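Local coordinates for Nitrate/nitrite binding protein NrtA (Synechocystis sp., PDB 2G29) that binds nitrate as the solute-binding subunit of an ABC transporter that takes up nitrate and probably also nitrite, at residues K257-E265 and L366-L374. Residues are numbered along the deposited sequence; the frame is centred on the assembly and turned at random.
Sequences KALLMAVME and LWREAAQAL
Two helices, 257-265 and 366-374, cross at -67° with their axes 9.4 Å apart, in an apolar packing contact whose Met-aromatic pair is Met264 and Trp367. Met264, extended beyond CG, carries its methyl over one face of the indole, with CE 3.4 Å from the centroid of the five-membered ring of Trp367 and 9° off the ring normal, a CH-pi contact. Its sulfur stands farther above the same face. In Trp367, chi1 of -171° sets CG anti to the backbone N and turns this face to the methyl. The backbones come nearest at Met261 and Ala370, where Ala370 offers only a methyl: its CB touches Met264 CE at 3.6 Å and Met261 CG at 3.8 Å, and Leu260 CD1 fits beside it, 3.6 Å from Leu366 O. Leu374, just past the helix end, packs CD1 against Met264 SD (3.8 Å) and Met261 CB. Met261 bends at chi3, bringing SD to 3.9 Å from Ala373 CB. At the exposed margin a water gives a hydrogen bond to Glu369 O (2.7 Å) and accepts a weak one from Lys257 NZ. Trp367 NE1 donates a hydrogen bond to Ser328 OG, and Tyr329 meets the indole edge-to-face. Away from the nitrate site, the contact packs helix 364-373 against helix 253-271; Leu260 and Trp367 both rest on strand 115-120 at the sheet margin, while Tyr60, following helix 56-59, touches Met261 and Leu374.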
loop_
_atom_site.group_PDB
_atom_site.type_symbol
_atom_site.label_atom_id
_atom_site.label_comp_id
_atom_site.label_asym_id
_atom_site.label_seq_id
_atom_site.Cartn_x
_atom_site.Cartn_y
_atom_site.Cartn_z
ATOM N N LYS A 257 0.726 -8.540 20.339
ATOM C CA LYS A 257 2.155 -8.255 20.434
ATOM C C LYS A 257 2.936 -9.386 19.753
ATOM O O LYS A 257 3.924 -9.156 19.036
ATOM C CB LYS A 257 2.579 -8.105 21.905
ATOM C CG LYS A 257 4.056 -7.739 22.058
ATOM C CD LYS A 257 4.449 -7.625 23.544
ATOM C CE LYS A 257 5.792 -6.941 23.721
ATOM N NZ LYS A 257 6.137 -6.843 25.194
ATOM N N ALA A 258 2.458 -10.617 19.948
ATOM C CA ALA A 258 3.092 -11.771 19.343
ATOM C C ALA A 258 3.015 -11.715 17.812
ATOM O O ALA A 258 4.013 -11.970 17.124
ATOM C CB ALA A 258 2.459 -13.057 19.889
ATOM N N LEU A 259 1.849 -11.351 17.272
ATOM C CA LEU A 259 1.707 -11.230 15.810
ATOM C C LEU A 259 2.642 -10.139 15.280
ATOM O O LEU A 259 3.273 -10.314 14.227
ATOM C CB LEU A 259 0.277 -10.852 15.408
ATOM C CG LEU A 259 -0.828 -11.879 15.516
ATOM C CD1 LEU A 259 -2.113 -11.191 15.039
ATOM C CD2 LEU A 259 -0.509 -13.109 14.648
ATOM N N LEU A 260 2.704 -8.994 15.979
ATOM C CA LEU A 260 3.536 -7.885 15.554
ATOM C C LEU A 260 4.998 -8.271 15.514
ATOM O O LEU A 260 5.682 -7.957 14.580
ATOM C CB LEU A 260 3.329 -6.669 16.464
ATOM C CG LEU A 260 2.994 -5.309 15.860
ATOM C CD1 LEU A 260 3.258 -4.252 16.919
ATOM C CD2 LEU A 260 3.744 -5.021 14.545
ATOM N N MET A 261 5.475 -8.962 16.553
ATOM C CA MET A 261 6.878 -9.364 16.553
ATOM C C MET A 261 7.134 -10.355 15.411
ATOM O O MET A 261 8.178 -10.273 14.765
ATOM C CB MET A 261 7.255 -9.989 17.899
ATOM C CG MET A 261 7.198 -8.957 19.036
ATOM S SD MET A 261 7.844 -9.581 20.642
ATOM C CE MET A 261 6.689 -10.686 20.965
ATOM N N ALA A 262 6.203 -11.267 15.157
ATOM C CA ALA A 262 6.375 -12.214 14.056
ATOM C C ALA A 262 6.444 -11.467 12.730
ATOM O O ALA A 262 7.290 -11.773 11.884
ATOM C CB ALA A 262 5.236 -13.199 14.028
ATOM N N VAL A 263 5.575 -10.467 12.559
ATOM C CA VAL A 263 5.597 -9.690 11.311
ATOM C C VAL A 263 6.906 -8.883 11.161
ATOM O O VAL A 263 7.460 -8.774 10.077
ATOM C CB VAL A 263 4.360 -8.751 11.243
ATOM C CG1 VAL A 263 4.503 -7.723 10.101
ATOM C CG2 VAL A 263 3.092 -9.598 10.983
ATOM N N MET A 264 7.412 -8.311 12.248
ATOM C CA MET A 264 8.659 -7.570 12.195
ATOM C C MET A 264 9.835 -8.472 11.791
ATOM O O MET A 264 10.697 -8.076 10.994
ATOM C CB MET A 264 8.975 -6.993 13.564
ATOM C CG MET A 264 8.135 -5.836 13.932
ATOM S SD MET A 264 8.579 -5.254 15.591
ATOM C CE MET A 264 7.503 -3.977 15.656
ATOM N N GLU A 265 9.895 -9.671 12.370
ATOM C CA GLU A 265 10.991 -10.564 11.994
ATOM C C GLU A 265 10.824 -10.970 10.533
ATOM O O GLU A 265 11.799 -11.059 9.820
ATOM C CB GLU A 265 11.015 -11.806 12.876
ATOM C CG GLU A 265 11.495 -11.532 14.302
ATOM C CD GLU A 265 12.433 -12.621 14.774
ATOM O OE1 GLU A 265 11.993 -13.782 14.859
ATOM O OE2 GLU A 265 13.613 -12.316 15.045
ATOM N N LEU A 366 2.575 0.490 20.181
ATOM C CA LEU A 366 2.677 -0.977 20.178
ATOM C C LEU A 366 3.890 -1.401 19.332
ATOM O O LEU A 366 4.574 -2.381 19.662
ATOM C CB LEU A 366 1.377 -1.602 19.628
ATOM C CG LEU A 366 0.149 -1.348 20.493
ATOM C CD1 LEU A 366 -1.054 -2.091 19.967
ATOM C CD2 LEU A 366 0.459 -1.874 21.920
ATOM N N TRP A 367 4.181 -0.668 18.249
ATOM C CA TRP A 367 5.321 -1.006 17.426
ATOM C C TRP A 367 6.601 -0.842 18.232
ATOM O O TRP A 367 7.458 -1.741 18.226
ATOM C CB TRP A 367 5.334 -0.139 16.142
ATOM C CG TRP A 367 6.377 -0.558 15.115
ATOM C CD1 TRP A 367 6.151 -1.297 13.985
ATOM C CD2 TRP A 367 7.789 -0.253 15.117
ATOM N NE1 TRP A 367 7.318 -1.481 13.289
ATOM C CE2 TRP A 367 8.336 -0.842 13.950
ATOM C CE3 TRP A 367 8.637 0.462 15.984
ATOM C CZ2 TRP A 367 9.703 -0.744 13.619
ATOM C CZ3 TRP A 367 9.997 0.563 15.662
ATOM C CH2 TRP A 367 10.514 -0.037 14.482
ATOM N N ARG A 368 6.748 0.285 18.932
ATOM C CA ARG A 368 7.954 0.487 19.750
ATOM C C ARG A 368 8.076 -0.562 20.846
ATOM O O ARG A 368 9.200 -1.003 21.139
ATOM C CB ARG A 368 7.970 1.895 20.360
ATOM C CG ARG A 368 8.340 2.987 19.356
ATOM C CD ARG A 368 8.445 4.361 20.063
ATOM N NE ARG A 368 7.139 4.934 20.366
ATOM C CZ ARG A 368 6.705 5.229 21.583
ATOM N NH1 ARG A 368 7.480 5.011 22.656
ATOM N NH2 ARG A 368 5.480 5.715 21.749
ATOM N N GLU A 369 6.962 -0.972 21.454
ATOM C CA GLU A 369 7.054 -1.993 22.507
ATOM C C GLU A 369 7.536 -3.308 21.926
ATOM O O GLU A 369 8.385 -3.987 22.522
ATOM C CB GLU A 369 5.707 -2.158 23.202
ATOM C CG GLU A 369 5.438 -0.959 24.127
ATOM C CD GLU A 369 3.983 -0.743 24.462
ATOM O OE1 GLU A 369 3.182 -1.698 24.330
ATOM O OE2 GLU A 369 3.640 0.397 24.874
ATOM N N ALA A 370 7.048 -3.665 20.743
ATOM C CA ALA A 370 7.484 -4.907 20.123
ATOM C C ALA A 370 8.932 -4.834 19.672
ATOM O O ALA A 370 9.675 -5.808 19.815
ATOM C CB ALA A 370 6.564 -5.223 18.929
ATOM N N ALA A 371 9.355 -3.712 19.104
ATOM C CA ALA A 371 10.743 -3.603 18.643
ATOM C C ALA A 371 11.710 -3.646 19.834
ATOM O O ALA A 371 12.832 -4.176 19.722
ATOM C CB ALA A 371 10.948 -2.318 17.837
ATOM N N GLN A 372 11.278 -3.089 20.962
ATOM C CA GLN A 372 12.111 -3.089 22.169
ATOM C C GLN A 372 12.259 -4.520 22.672
ATOM O O GLN A 372 13.360 -4.951 23.053
ATOM C CB GLN A 372 11.475 -2.233 23.266
ATOM C CG GLN A 372 11.553 -0.753 22.999
ATOM C CD GLN A 372 10.472 0.042 23.730
ATOM O OE1 GLN A 372 10.453 0.121 24.945
ATOM N NE2 GLN A 372 9.551 0.618 22.968
ATOM N N ALA A 373 11.156 -5.254 22.695
ATOM C CA ALA A 373 11.177 -6.646 23.141
ATOM C C ALA A 373 12.183 -7.423 22.275
ATOM O O ALA A 373 12.954 -8.232 22.779
ATOM C CB ALA A 373 9.805 -7.243 23.031
ATOM N N LEU A 374 12.166 -7.179 20.970
ATOM C CA LEU A 374 13.117 -7.811 20.047
ATOM C C LEU A 374 14.370 -6.939 20.134
ATOM O O LEU A 374 14.511 -6.176 21.080
ATOM C CB LEU A 374 12.553 -7.757 18.626
ATOM C CG LEU A 374 11.223 -8.495 18.442
ATOM C CD1 LEU A 374 10.576 -8.023 17.158
ATOM C CD2 LEU A 374 11.449 -10.007 18.406
HETATM O O HOH W 1 8.461 -4.461 25.181
#